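Side-chain contacts in AlkD2 (Streptococcus mutans, PDB 6M9M), which is of unknown function but belongs to the HEAT-like repeat family of DNA glycosylases and binds inosine-5'-monophosphate: residues F44-S49 / R55-F60; E97-I102 / P109-W114; R149-K154 / K185-E190; V87-A92 / S158-K163. One frame throughout, in Å; residues are numbered along the deposited sequence.

Contact 1 (F44-S49 / R55-F60)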
loop_
_atom_site.group_PDB
_atom_site.type_symbol
_atom_site.label_atom_id
_atom_site.label_comp_id
_atom_site.label_asym_id
_atom_site.label_seq_id
_atom_site.Cartn_x
_atom_site.Cartn_y
_atom_site.Cartn_z
ATOM N N PHE A 44 16.563 -8.495 2.834
ATOM C CA PHE A 44 16.615 -8.355 4.286
ATOM C C PHE A 44 17.831 -7.550 4.723
ATOM O O PHE A 44 17.744 -6.737 5.651
ATOM C CB PHE A 44 16.587 -9.717 4.972
ATOM C CG PHE A 44 15.240 -10.390 4.936
ATOM C CD1 PHE A 44 14.134 -9.790 5.490
ATOM C CD2 PHE A 44 15.088 -11.636 4.360
ATOM C CE1 PHE A 44 12.904 -10.404 5.465
ATOM C CE2 PHE A 44 13.856 -12.262 4.343
ATOM C CZ PHE A 44 12.766 -11.640 4.911
ATOM N N LEU A 45 18.977 -7.760 4.072
ATOM C CA LEU A 45 20.162 -6.996 4.449
ATOM C C LEU A 45 19.985 -5.522 4.114
ATOM O O LEU A 45 20.314 -4.648 4.925
ATOM C CB LEU A 45 21.410 -7.560 3.775
ATOM C CG LEU A 45 22.724 -6.958 4.282
ATOM C CD1 LEU A 45 22.968 -7.260 5.757
ATOM C CD2 LEU A 45 23.873 -7.470 3.409
ATOM N N ALA A 46 19.441 -5.223 2.937
ATOM C CA ALA A 46 19.231 -3.831 2.558
ATOM C C ALA A 46 18.221 -3.148 3.478
ATOM O O ALA A 46 18.352 -1.954 3.771
ATOM C CB ALA A 46 18.789 -3.744 1.100
ATOM N N TYR A 47 17.198 -3.879 3.933
ATOM C CA TYR A 47 16.177 -3.282 4.788
ATOM C C TYR A 47 16.744 -2.876 6.145
ATOM O O TYR A 47 16.164 -2.015 6.812
ATOM C CB TYR A 47 14.928 -4.195 4.908
ATOM C CG TYR A 47 13.826 -3.447 5.637
ATOM C CD1 TYR A 47 13.184 -2.375 5.025
ATOM C CD2 TYR A 47 13.501 -3.738 6.953
ATOM C CE1 TYR A 47 12.251 -1.621 5.699
ATOM C CE2 TYR A 47 12.544 -2.994 7.623
ATOM C CZ TYR A 47 11.946 -1.921 7.002
ATOM O OH TYR A 47 11.018 -1.170 7.685
ATOM N N GLN A 48 17.884 -3.426 6.547
ATOM C CA GLN A 48 18.512 -2.983 7.779
ATOM C C GLN A 48 19.317 -1.701 7.634
ATOM O O GLN A 48 19.790 -1.169 8.644
ATOM C CB GLN A 48 19.404 -4.075 8.331
ATOM C CG GLN A 48 18.601 -5.186 8.961
ATOM C CD GLN A 48 17.533 -4.652 9.917
ATOM O OE1 GLN A 48 17.856 -3.949 10.882
ATOM N NE2 GLN A 48 16.256 -4.952 9.623
ATOM N N SER A 49 19.464 -1.176 6.429
ATOM C CA SER A 49 20.246 0.033 6.237
ATOM C C SER A 49 19.658 1.200 7.016
ATOM O O SER A 49 18.439 1.356 7.119
ATOM C CB SER A 49 20.254 0.376 4.752
ATOM O OG SER A 49 20.953 1.581 4.507
ATOM N N ARG A 55 16.314 1.321 2.202
ATOM C CA ARG A 55 15.149 0.585 2.674
ATOM C C ARG A 55 14.003 0.649 1.668
ATOM O O ARG A 55 13.275 -0.332 1.505
ATOM C CB ARG A 55 14.706 1.080 4.049
ATOM C CG ARG A 55 15.779 0.956 5.115
ATOM C CD ARG A 55 15.202 0.873 6.501
ATOM N NE ARG A 55 14.356 2.006 6.876
ATOM C CZ ARG A 55 14.820 3.170 7.317
ATOM N NH1 ARG A 55 16.129 3.386 7.403
ATOM N NH2 ARG A 55 13.978 4.127 7.668
ATOM N N MET A 56 13.832 1.783 0.979
ATOM C CA MET A 56 12.843 1.856 -0.098
ATOM C C MET A 56 13.119 0.805 -1.165
ATOM O O MET A 56 12.219 0.064 -1.569
ATOM C CB MET A 56 12.836 3.253 -0.714
ATOM C CG MET A 56 12.255 4.355 0.162
ATOM S SD MET A 56 12.528 6.025 -0.471
ATOM C CE MET A 56 11.823 5.892 -2.102
ATOM N N TYR A 57 14.365 0.742 -1.637
ATOM C CA TYR A 57 14.798 -0.298 -2.573
ATOM C C TYR A 57 14.436 -1.688 -2.055
ATOM O O TYR A 57 13.893 -2.523 -2.788
ATOM C CB TYR A 57 16.307 -0.132 -2.793
ATOM C CG TYR A 57 17.015 -1.319 -3.386
ATOM C CD1 TYR A 57 17.527 -2.305 -2.570
ATOM C CD2 TYR A 57 17.168 -1.461 -4.761
ATOM C CE1 TYR A 57 18.187 -3.396 -3.086
ATOM C CE2 TYR A 57 17.836 -2.557 -5.293
ATOM C CZ TYR A 57 18.330 -3.530 -4.444
ATOM O OH TYR A 57 18.997 -4.635 -4.914
ATOM N N ALA A 58 14.732 -1.949 -0.780
ATOM C CA ALA A 58 14.468 -3.259 -0.196
ATOM C C ALA A 58 12.983 -3.589 -0.200
ATOM O O ALA A 58 12.603 -4.748 -0.415
ATOM C CB ALA A 58 14.999 -3.305 1.235
ATOM N N VAL A 59 12.136 -2.598 0.085
ATOM C CA VAL A 59 10.694 -2.833 0.117
ATOM C C VAL A 59 10.150 -3.080 -1.284
ATOM O O VAL A 59 9.243 -3.903 -1.461
ATOM C CB VAL A 59 9.970 -1.719 0.889
ATOM C CG1 VAL A 59 8.473 -1.937 0.881
ATOM C CG2 VAL A 59 10.495 -1.663 2.331
ATOM N N PHE A 60 10.690 -2.403 -2.304
ATOM C CA PHE A 60 10.331 -2.788 -3.668
ATOM C C PHE A 60 10.691 -4.254 -3.922
ATOM O O PHE A 60 9.912 -5.000 -4.528
ATOM C CB PHE A 60 10.982 -1.874 -4.721
ATOM C CG PHE A 60 10.311 -0.526 -4.879
ATOM C CD1 PHE A 60 9.002 -0.441 -5.324
ATOM C CD2 PHE A 60 10.998 0.650 -4.623
ATOM C CE1 PHE A 60 8.384 0.798 -5.481
ATOM C CE2 PHE A 60 10.385 1.885 -4.788
ATOM C CZ PHE A 60 9.079 1.957 -5.221
#
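Ala46 sets its methyl between two residues of the next helix: its CB lies 3.8 Å from Ala58 CB and meets the edge of the Tyr57 ring, near the ring plane, at CD1. The small side chains of Ala46 and Ala58 let helices 36-47 and 52-65 of this HEAT-like repeat fold approach closely. Tyr47 follows, and the Ala58 methyl packs against its backbone, with Ala58 CB 3.5 Å from Tyr47 N. The Tyr47 ring, its CG anti to the backbone N (chi1 -172°), reaches over helix 52-65, where CE1 touches Val59 CG2 at 3.8 Å. One ring face receives the Arg55 chain: Arg55 CD stands 4.2 Å from the Tyr47 ring centroid, a CH-pi contact offset toward the rim, and ring and guanidinium planes are 85° apart. Ser49 takes part through its backbone oxygen. Arg55 NH1 donates to Ser49 O at 3.1 Å with an N-H...O angle of 162°; the oxygen lies close to the guanidinium plane, and a bend of the Arg55 chain at chi3 turns the group there. Arg55 NE also forms a salt bridge with Asp82, while Ser49 OG bonds to Glu10. The guanidinium is thus held by both the Ser49 carbonyl and the Asp82 carboxylate, which would fix its rotation, and one side chain joins the turn after helix 36-47 to the segment around Asp82.

Contact 2 (E97-I102 / P109-W114)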
loop_
_atom_site.group_PDB
_atom_site.type_symbol
_atom_site.label_atom_id
_atom_site.label_comp_id
_atom_site.label_asym_id
_atom_site.label_seq_id
_atom_site.Cartn_x
_atom_site.Cartn_y
_atom_site.Cartn_z
ATOM N N GLU A 97 1.779 -4.523 -5.521
ATOM C CA GLU A 97 2.535 -5.468 -6.346
ATOM C C GLU A 97 2.168 -6.908 -6.006
ATOM O O GLU A 97 1.986 -7.743 -6.900
ATOM C CB GLU A 97 4.034 -5.223 -6.171
ATOM C CG GLU A 97 4.936 -6.135 -6.970
ATOM C CD GLU A 97 4.861 -5.913 -8.452
ATOM O OE1 GLU A 97 4.572 -4.768 -8.852
ATOM O OE2 GLU A 97 5.120 -6.879 -9.212
ATOM N N PHE A 98 2.094 -7.232 -4.716
ATOM C CA PHE A 98 1.650 -8.564 -4.316
ATOM C C PHE A 98 0.287 -8.885 -4.936
ATOM O O PHE A 98 0.081 -9.962 -5.521
ATOM C CB PHE A 98 1.532 -8.677 -2.787
ATOM C CG PHE A 98 0.790 -9.913 -2.376
ATOM C CD1 PHE A 98 1.383 -11.149 -2.485
ATOM C CD2 PHE A 98 -0.536 -9.856 -1.968
ATOM C CE1 PHE A 98 0.701 -12.301 -2.179
ATOM C CE2 PHE A 98 -1.224 -11.015 -1.676
ATOM C CZ PHE A 98 -0.599 -12.238 -1.770
ATOM N N CYS A 99 -0.666 -7.950 -4.803
ATOM C CA CYS A 99 -2.027 -8.203 -5.273
ATOM C C CYS A 99 -2.064 -8.360 -6.787
ATOM O O CYS A 99 -2.790 -9.213 -7.308
ATOM C CB CYS A 99 -2.960 -7.079 -4.827
ATOM S SG CYS A 99 -3.219 -6.949 -3.053
ATOM N N LYS A 100 -1.302 -7.532 -7.505
ATOM C CA LYS A 100 -1.240 -7.632 -8.959
ATOM C C LYS A 100 -0.691 -8.974 -9.401
ATOM O O LYS A 100 -1.183 -9.562 -10.371
ATOM C CB LYS A 100 -0.350 -6.490 -9.477
ATOM C CG LYS A 100 -0.109 -6.447 -10.972
ATOM C CD LYS A 100 0.826 -5.275 -11.320
ATOM C CE LYS A 100 1.066 -5.178 -12.816
ATOM N NZ LYS A 100 1.903 -3.996 -13.180
ATOM N N LYS A 101 0.352 -9.464 -8.715
ATOM C CA LYS A 101 1.011 -10.700 -9.129
ATOM C C LYS A 101 0.127 -11.915 -8.886
ATOM O O LYS A 101 0.023 -12.793 -9.746
ATOM C CB LYS A 101 2.341 -10.853 -8.393
ATOM C CG LYS A 101 3.425 -9.890 -8.855
ATOM C CD LYS A 101 4.680 -10.618 -9.331
ATOM C CE LYS A 101 5.885 -10.280 -8.463
ATOM N NZ LYS A 101 7.162 -10.750 -9.082
ATOM N N ILE A 102 -0.510 -11.994 -7.713
ATOM C CA ILE A 102 -1.369 -13.138 -7.451
ATOM C C ILE A 102 -2.695 -13.003 -8.172
ATOM O O ILE A 102 -3.315 -14.011 -8.521
ATOM C CB ILE A 102 -1.562 -13.341 -5.941
ATOM C CG1 ILE A 102 -2.182 -14.712 -5.688
ATOM C CG2 ILE A 102 -2.438 -12.250 -5.386
ATOM C CD1 ILE A 102 -2.307 -15.049 -4.218
ATOM N N PRO A 109 -8.505 -12.389 0.434
ATOM C CA PRO A 109 -8.315 -12.696 1.865
ATOM C C PRO A 109 -7.163 -11.934 2.488
ATOM O O PRO A 109 -7.223 -11.569 3.672
ATOM C CB PRO A 109 -8.075 -14.212 1.874
ATOM C CG PRO A 109 -8.751 -14.707 0.614
ATOM C CD PRO A 109 -8.496 -13.617 -0.391
ATOM N N ILE A 110 -6.102 -11.680 1.718
ATOM C CA ILE A 110 -4.963 -10.929 2.229
ATOM C C ILE A 110 -5.308 -9.450 2.355
ATOM O O ILE A 110 -4.941 -8.798 3.336
ATOM C CB ILE A 110 -3.741 -11.163 1.323
ATOM C CG1 ILE A 110 -3.382 -12.640 1.236
ATOM C CG2 ILE A 110 -2.573 -10.337 1.795
ATOM C CD1 ILE A 110 -3.105 -13.284 2.517
ATOM N N ILE A 111 -5.985 -8.892 1.351
ATOM C CA ILE A 111 -6.486 -7.529 1.451
ATOM C C ILE A 111 -7.293 -7.375 2.738
ATOM O O ILE A 111 -7.081 -6.443 3.528
ATOM C CB ILE A 111 -7.299 -7.178 0.193
ATOM C CG1 ILE A 111 -6.387 -7.146 -1.042
ATOM C CG2 ILE A 111 -8.002 -5.842 0.361
ATOM C CD1 ILE A 111 -7.127 -7.124 -2.351
ATOM N N ASP A 112 -8.214 -8.308 2.987
ATOM C CA ASP A 112 -9.057 -8.198 4.174
ATOM C C ASP A 112 -8.228 -8.308 5.448
ATOM O O ASP A 112 -8.487 -7.609 6.432
ATOM C CB ASP A 112 -10.167 -9.253 4.102
ATOM C CG ASP A 112 -11.180 -8.941 3.004
ATOM O OD1 ASP A 112 -11.281 -7.754 2.636
ATOM O OD2 ASP A 112 -11.863 -9.857 2.496
ATOM N N GLU A 113 -7.225 -9.178 5.452
ATOM C CA GLU A 113 -6.341 -9.305 6.608
ATOM C C GLU A 113 -5.595 -8.005 6.886
ATOM O O GLU A 113 -5.531 -7.545 8.029
ATOM C CB GLU A 113 -5.384 -10.458 6.329
ATOM C CG GLU A 113 -4.352 -10.761 7.351
ATOM C CD GLU A 113 -3.583 -12.022 6.952
ATOM O OE1 GLU A 113 -2.549 -11.902 6.267
ATOM O OE2 GLU A 113 -4.040 -13.136 7.276
ATOM N N TRP A 114 -5.041 -7.374 5.850
ATOM C CA TRP A 114 -4.310 -6.129 6.071
ATOM C C TRP A 114 -5.244 -5.014 6.534
ATOM O O TRP A 114 -4.877 -4.219 7.404
ATOM C CB TRP A 114 -3.549 -5.724 4.811
ATOM C CG TRP A 114 -2.281 -6.500 4.559
ATOM C CD1 TRP A 114 -2.102 -7.855 4.597
ATOM C CD2 TRP A 114 -1.002 -5.938 4.241
ATOM N NE1 TRP A 114 -0.795 -8.167 4.310
ATOM C CE2 TRP A 114 -0.097 -7.010 4.086
ATOM C CE3 TRP A 114 -0.539 -4.631 4.073
ATOM C CZ2 TRP A 114 1.247 -6.812 3.770
ATOM C CZ3 TRP A 114 0.790 -4.433 3.743
ATOM C CH2 TRP A 114 1.674 -5.520 3.611
#
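This is apolar helix-helix packing within the HEAT-like repeat fold, where the C-terminal end of helix 85-102 meets the short helix 108-115 that follows it, away from the IMP site. The evidence is two side-chain pairs, Phe98 with Ile110 and Cys99 with Ile111, and a modest 143 Å² buried between the segments. The nearest CA atoms, of Cys99 and Ile111, are 8.1 Å apart, and the contact is made by side chains. Phe98 and Ile110 cross at about a right angle. Ile110 CG2 approaches the ring obliquely, 3.8 Å from Phe98 CE2, with Ile110 CB 3.9 Å from the same atom. Ile102 CG2, one helical turn on, lies over one face of the Phe98 ring, toward the rim, and Leu72 of helix 69-79 touches both Phe98 and Ile110. In the second pair the thiol does the touching: with Cys99 SG anti to its own carbonyl carbon (chi1 -66°), the sulfur sits 3.8 Å from Ile111 CG1 and 4.0 Å from Ile111 CD1.

Contact 3 (R149-K154 / K185-E190)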
loop_
_atom_site.group_PDB
_atom_site.type_symbol
_atom_site.label_atom_id
_atom_site.label_comp_id
_atom_site.label_asym_id
_atom_site.label_seq_id
_atom_site.Cartn_x
_atom_site.Cartn_y
_atom_site.Cartn_z
ATOM N N ARG A 149 -15.356 -2.521 1.296
ATOM C CA ARG A 149 -14.143 -2.772 2.061
ATOM C C ARG A 149 -13.540 -1.476 2.582
ATOM O O ARG A 149 -13.079 -1.418 3.723
ATOM C CB ARG A 149 -13.120 -3.504 1.191
ATOM C CG ARG A 149 -13.419 -4.977 1.052
ATOM C CD ARG A 149 -12.392 -5.678 0.139
ATOM N NE ARG A 149 -12.496 -7.115 0.312
ATOM C CZ ARG A 149 -13.386 -7.879 -0.309
ATOM N NH1 ARG A 149 -14.201 -7.348 -1.216
ATOM N NH2 ARG A 149 -13.441 -9.173 -0.024
ATOM N N ILE A 150 -13.527 -0.438 1.753
ATOM C CA ILE A 150 -12.963 0.842 2.155
ATOM C C ILE A 150 -13.843 1.488 3.217
ATOM O O ILE A 150 -13.362 1.982 4.249
ATOM C CB ILE A 150 -12.803 1.756 0.928
ATOM C CG1 ILE A 150 -11.807 1.183 -0.069
ATOM C CG2 ILE A 150 -12.364 3.149 1.371
ATOM C CD1 ILE A 150 -11.986 1.732 -1.488
ATOM N N ALA A 151 -15.161 1.491 2.983
ATOM C CA ALA A 151 -16.087 2.171 3.890
ATOM C C ALA A 151 -16.107 1.523 5.269
ATOM O O ALA A 151 -16.432 2.203 6.249
ATOM C CB ALA A 151 -17.491 2.189 3.277
ATOM N N ASP A 152 -15.737 0.239 5.373
ATOM C CA ASP A 152 -15.643 -0.397 6.672
ATOM C C ASP A 152 -14.636 0.286 7.590
ATOM O O ASP A 152 -14.692 0.094 8.810
ATOM C CB ASP A 152 -15.213 -1.862 6.554
ATOM C CG ASP A 152 -16.302 -2.782 6.048
ATOM O OD1 ASP A 152 -17.493 -2.477 6.244
ATOM O OD2 ASP A 152 -15.944 -3.851 5.486
ATOM N N LEU A 153 -13.679 1.031 7.035
ATOM C CA LEU A 153 -12.664 1.718 7.815
ATOM C C LEU A 153 -13.002 3.181 8.078
ATOM O O LEU A 153 -12.138 3.939 8.544
ATOM C CB LEU A 153 -11.290 1.573 7.157
ATOM C CG LEU A 153 -10.554 0.253 7.393
ATOM C CD1 LEU A 153 -11.263 -0.940 6.799
ATOM C CD2 LEU A 153 -9.132 0.350 6.861
ATOM N N LYS A 154 -14.263 3.584 7.855
ATOM C CA LYS A 154 -14.649 4.986 8.057
ATOM C C LYS A 154 -14.593 5.432 9.518
ATOM O O LYS A 154 -14.560 6.643 9.777
ATOM C CB LYS A 154 -16.049 5.233 7.493
ATOM C CG LYS A 154 -17.161 4.493 8.210
ATOM C CD LYS A 154 -18.431 4.486 7.373
ATOM C CE LYS A 154 -19.557 3.764 8.088
ATOM N NZ LYS A 154 -19.290 2.295 8.179
ATOM N N LYS A 185 -25.252 7.522 1.723
ATOM C CA LYS A 185 -26.571 7.816 2.265
ATOM C C LYS A 185 -26.882 6.969 3.488
ATOM O O LYS A 185 -27.688 7.386 4.324
ATOM C CB LYS A 185 -27.631 7.590 1.186
ATOM C CG LYS A 185 -29.000 8.165 1.522
ATOM C CD LYS A 185 -29.997 7.837 0.428
ATOM C CE LYS A 185 -31.393 8.328 0.773
ATOM N NZ LYS A 185 -32.402 7.796 -0.185
ATOM N N ASN A 186 -26.249 5.802 3.622
ATOM C CA ASN A 186 -26.508 4.924 4.754
ATOM C C ASN A 186 -25.708 5.289 6.000
ATOM O O ASN A 186 -25.952 4.705 7.062
ATOM C CB ASN A 186 -26.194 3.476 4.374
ATOM C CG ASN A 186 -27.186 2.904 3.381
ATOM O OD1 ASN A 186 -28.382 3.178 3.458
ATOM N ND2 ASN A 186 -26.690 2.112 2.439
ATOM N N TRP A 187 -24.774 6.230 5.912
ATOM C CA TRP A 187 -23.922 6.544 7.047
ATOM C C TRP A 187 -24.660 7.438 8.039
ATOM O O TRP A 187 -25.346 8.386 7.651
ATOM C CB TRP A 187 -22.673 7.280 6.580
ATOM C CG TRP A 187 -21.722 6.462 5.767
ATOM C CD1 TRP A 187 -21.937 5.226 5.225
ATOM C CD2 TRP A 187 -20.396 6.842 5.385
ATOM N NE1 TRP A 187 -20.814 4.812 4.544
ATOM C CE2 TRP A 187 -19.860 5.789 4.630
ATOM C CE3 TRP A 187 -19.596 7.971 5.629
ATOM C CZ2 TRP A 187 -18.584 5.839 4.085
ATOM C CZ3 TRP A 187 -18.320 8.000 5.110
ATOM C CH2 TRP A 187 -17.831 6.948 4.346
ATOM N N LYS A 188 -24.490 7.144 9.325
ATOM C CA LYS A 188 -24.972 7.991 10.414
ATOM C C LYS A 188 -23.787 8.838 10.877
ATOM O O LYS A 188 -22.833 8.310 11.452
ATOM C CB LYS A 188 -25.513 7.123 11.549
ATOM C CG LYS A 188 -26.050 7.913 12.729
ATOM C CD LYS A 188 -26.643 7.000 13.793
ATOM C CE LYS A 188 -27.098 7.807 15.000
ATOM N NZ LYS A 188 -27.640 6.952 16.096
ATOM N N LEU A 189 -23.851 10.148 10.627
ATOM C CA LEU A 189 -22.681 11.030 10.737
ATOM C C LEU A 189 -22.488 11.584 12.152
ATOM O O LEU A 189 -22.537 12.788 12.411
ATOM C CB LEU A 189 -22.780 12.168 9.732
ATOM C CG LEU A 189 -22.778 11.737 8.275
ATOM C CD1 LEU A 189 -22.831 12.988 7.417
ATOM C CD2 LEU A 189 -21.566 10.908 7.914
ATOM N N GLU A 190 -22.181 10.679 13.060
ATOM C CA GLU A 190 -22.066 10.982 14.479
ATOM C C GLU A 190 -20.633 11.281 14.910
ATOM O O GLU A 190 -20.373 12.328 15.508
ATOM C CB GLU A 190 -22.643 9.783 15.234
ATOM C CG GLU A 190 -22.883 9.960 16.690
ATOM C CD GLU A 190 -23.726 8.820 17.243
ATOM O OE1 GLU A 190 -23.200 7.689 17.342
ATOM O OE2 GLU A 190 -24.918 9.047 17.540
#
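Lys154 lays its aliphatic chain over the indole of Trp187 in a CH-pi contact. Lys154 CD stands 3.5 Å from the centroid of the six-membered ring of Trp187, 19° off the normal, and its closest ring atom is Trp187 CE2 at 3.4 Å. The lysine chain runs antiparallel to the tryptophan side chain, and CE lies beyond CD, nearest to Trp187 NE1 and CD1 on the pyrrole side. A longer cation-pi interaction joins in, Lys154 NZ being 5.0 Å from the centroid of the five-membered ring of Trp187. The bend at chi4 (-69°) sets this amine, which also makes a weak hydrogen bond back to Ala151 O. A further apolar contact is made at the ring edge, where Ala151 CB meets Trp187 CZ2 at 3.9 Å near the indole plane. The polar edge of the indole is held separately, NE1 donating to Glu183. Around this pair, Leu169 of helix 159-175 and both Ile194 and Val197 of helix 192-201 touch Trp187, so the indole wedges the connection after helix 177-185 against the type I beta turn Ala151-Lys154 that leads out of helix 143-151.

Contact 4 (V87-A92 / S158-K163)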
loop_
_atom_site.group_PDB
_atom_site.type_symbol
_atom_site.label_atom_id
_atom_site.label_comp_id
_atom_site.label_asym_id
_atom_site.label_seq_id
_atom_site.Cartn_x
_atom_site.Cartn_y
_atom_site.Cartn_z
ATOM N N VAL A 87 9.345 5.409 3.062
ATOM C CA VAL A 87 9.318 3.946 3.088
ATOM C C VAL A 87 7.881 3.449 3.187
ATOM O O VAL A 87 7.504 2.474 2.527
ATOM C CB VAL A 87 10.201 3.388 4.221
ATOM C CG1 VAL A 87 10.099 1.871 4.267
ATOM C CG2 VAL A 87 11.660 3.824 4.059
ATOM N N GLN A 88 7.053 4.114 4.003
ATOM C CA GLN A 88 5.640 3.731 4.084
ATOM C C GLN A 88 4.941 3.840 2.728
ATOM O O GLN A 88 4.117 2.990 2.382
ATOM C CB GLN A 88 4.902 4.552 5.134
ATOM C CG GLN A 88 5.353 4.293 6.545
ATOM C CD GLN A 88 4.921 2.946 7.092
ATOM O OE1 GLN A 88 4.018 2.299 6.561
ATOM N NE2 GLN A 88 5.542 2.532 8.187
ATOM N N GLU A 89 5.262 4.869 1.939
ATOM C CA GLU A 89 4.669 4.949 0.612
ATOM C C GLU A 89 5.097 3.772 -0.256
ATOM O O GLU A 89 4.291 3.231 -1.013
ATOM C CB GLU A 89 5.040 6.258 -0.077
ATOM C CG GLU A 89 4.459 7.503 0.581
ATOM C CD GLU A 89 2.921 7.563 0.574
ATOM O OE1 GLU A 89 2.251 6.827 -0.192
ATOM O OE2 GLU A 89 2.366 8.341 1.366
ATOM N N VAL A 90 6.352 3.337 -0.141
ATOM C CA VAL A 90 6.794 2.173 -0.907
ATOM C C VAL A 90 6.094 0.910 -0.422
ATOM O O VAL A 90 5.768 0.038 -1.226
ATOM C CB VAL A 90 8.326 2.048 -0.907
ATOM C CG1 VAL A 90 8.755 0.811 -1.684
ATOM C CG2 VAL A 90 8.927 3.284 -1.557
ATOM N N LEU A 91 5.841 0.788 0.897
ATOM C CA LEU A 91 5.091 -0.374 1.395
ATOM C C LEU A 91 3.734 -0.501 0.703
ATOM O O LEU A 91 3.317 -1.608 0.348
ATOM C CB LEU A 91 4.926 -0.309 2.918
ATOM C CG LEU A 91 4.109 -1.431 3.555
ATOM C CD1 LEU A 91 4.718 -2.802 3.299
ATOM C CD2 LEU A 91 3.936 -1.184 5.048
ATOM N N ALA A 92 3.020 0.616 0.524
ATOM C CA ALA A 92 1.743 0.579 -0.178
ATOM C C ALA A 92 1.919 0.053 -1.600
ATOM O O ALA A 92 1.100 -0.743 -2.082
ATOM C CB ALA A 92 1.121 1.978 -0.172
ATOM N N SER A 158 -7.144 5.998 13.331
ATOM C CA SER A 158 -5.976 6.713 12.831
ATOM C C SER A 158 -6.366 7.734 11.771
ATOM O O SER A 158 -6.993 7.388 10.771
ATOM C CB SER A 158 -5.002 5.707 12.212
ATOM O OG SER A 158 -4.068 6.344 11.366
ATOM N N GLU A 159 -5.950 8.987 11.966
ATOM C CA GLU A 159 -6.213 10.014 10.960
ATOM C C GLU A 159 -5.517 9.699 9.638
ATOM O O GLU A 159 -6.055 9.965 8.557
ATOM C CB GLU A 159 -5.807 11.401 11.459
ATOM C CG GLU A 159 -6.221 12.496 10.484
ATOM C CD GLU A 159 -6.033 13.884 11.041
ATOM O OE1 GLU A 159 -5.116 14.079 11.863
ATOM O OE2 GLU A 159 -6.814 14.780 10.662
ATOM N N TYR A 160 -4.309 9.143 9.709
ATOM C CA TYR A 160 -3.569 8.740 8.520
ATOM C C TYR A 160 -4.375 7.747 7.705
ATOM O O TYR A 160 -4.490 7.874 6.484
ATOM C CB TYR A 160 -2.248 8.136 9.007
ATOM C CG TYR A 160 -1.220 7.679 7.977
ATOM C CD1 TYR A 160 -0.613 8.582 7.117
ATOM C CD2 TYR A 160 -0.764 6.366 7.965
ATOM C CE1 TYR A 160 0.384 8.172 6.224
ATOM C CE2 TYR A 160 0.221 5.954 7.099
ATOM C CZ TYR A 160 0.793 6.853 6.227
ATOM O OH TYR A 160 1.801 6.403 5.383
ATOM N N VAL A 161 -4.944 6.745 8.369
ATOM C CA VAL A 161 -5.822 5.802 7.691
ATOM C C VAL A 161 -7.039 6.521 7.119
ATOM O O VAL A 161 -7.413 6.316 5.959
ATOM C CB VAL A 161 -6.226 4.655 8.633
ATOM C CG1 VAL A 161 -7.243 3.743 7.941
ATOM C CG2 VAL A 161 -5.002 3.832 9.048
ATOM N N ARG A 162 -7.703 7.348 7.936
ATOM C CA ARG A 162 -8.959 7.958 7.504
ATOM C C ARG A 162 -8.787 8.831 6.267
ATOM O O ARG A 162 -9.682 8.890 5.421
ATOM C CB ARG A 162 -9.602 8.768 8.627
ATOM C CG ARG A 162 -10.089 7.944 9.798
ATOM C CD ARG A 162 -10.994 8.733 10.724
ATOM N NE ARG A 162 -10.381 9.942 11.269
ATOM C CZ ARG A 162 -9.623 10.002 12.361
ATOM N NH1 ARG A 162 -9.338 8.911 13.052
ATOM N NH2 ARG A 162 -9.146 11.172 12.776
ATOM N N LYS A 163 -7.654 9.532 6.145
ATOM C CA LYS A 163 -7.436 10.340 4.950
ATOM C C LYS A 163 -7.356 9.459 3.713
ATOM O O LYS A 163 -7.917 9.794 2.665
ATOM C CB LYS A 163 -6.173 11.178 5.110
ATOM C CG LYS A 163 -6.351 12.303 6.120
ATOM C CD LYS A 163 -5.106 13.146 6.261
ATOM C CE LYS A 163 -5.384 14.387 7.093
ATOM N NZ LYS A 163 -4.170 15.222 7.271
HETATM O O HOH W 1 3.349 8.047 3.960
#
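Beside the IMP pocket, Tyr160 from the first turn of helix 159-175 reaches toward helix 85-102, whose start carries the ligand-binding Trp85 and Arg86. The approach is made by the phenol oxygen: Tyr160 OH lies 3.6 Å from Gln88 CB, touching the base of that side chain. A trans first torsion (chi1 -177°) carries the Tyr160 ring toward helix 85-102, spanning backbones whose nearest CA atoms, of Gln88 and Tyr160, are 11.4 Å apart. Glu89 OE2 is too far for a direct bond, and a water bridges the pair, 2.8 Å from Glu89 OE2 and 2.7 Å from Tyr160 OH, close to the ring plane. Glu89 OE2 also forms a salt bridge with Arg124, and Gln88 NE2 is hydrogen-bonded to the carbonyls of Asp82 and Ser80. Ser158 caps helix 159-175, its OG accepting from Val161 N at 3.1 Å. The side chain of Glu89 is about 5 Å from the bound IMP, consistent with a water-mediated second-shell contact beside the nucleotide site.

Overall arrangement
From the N terminus, contact 1 closes first, a short loop between helices 36-47 and 52-65. Helix 85-102 then serves two contacts: residues 87-92 open contact 4, which ties it to helix 159-175, and residues 97-102 form contact 2 with helix 108-115, nested inside that long loop. Contact 3 opens before contact 4 closes and so crosses it, joining the turn at residues 151-154 to the connection between helices 177-185 and 192-201. Val59 and Phe60 against Val90 link contacts 1 and 4, Trp114 against Leu91 contacts 2 and 4, Leu153 against Val161 contacts 3 and 4, and an Asp112-Arg149 salt bridge contacts 2 and 3. Contacts 1 and 3 have centres about 36 Å apart.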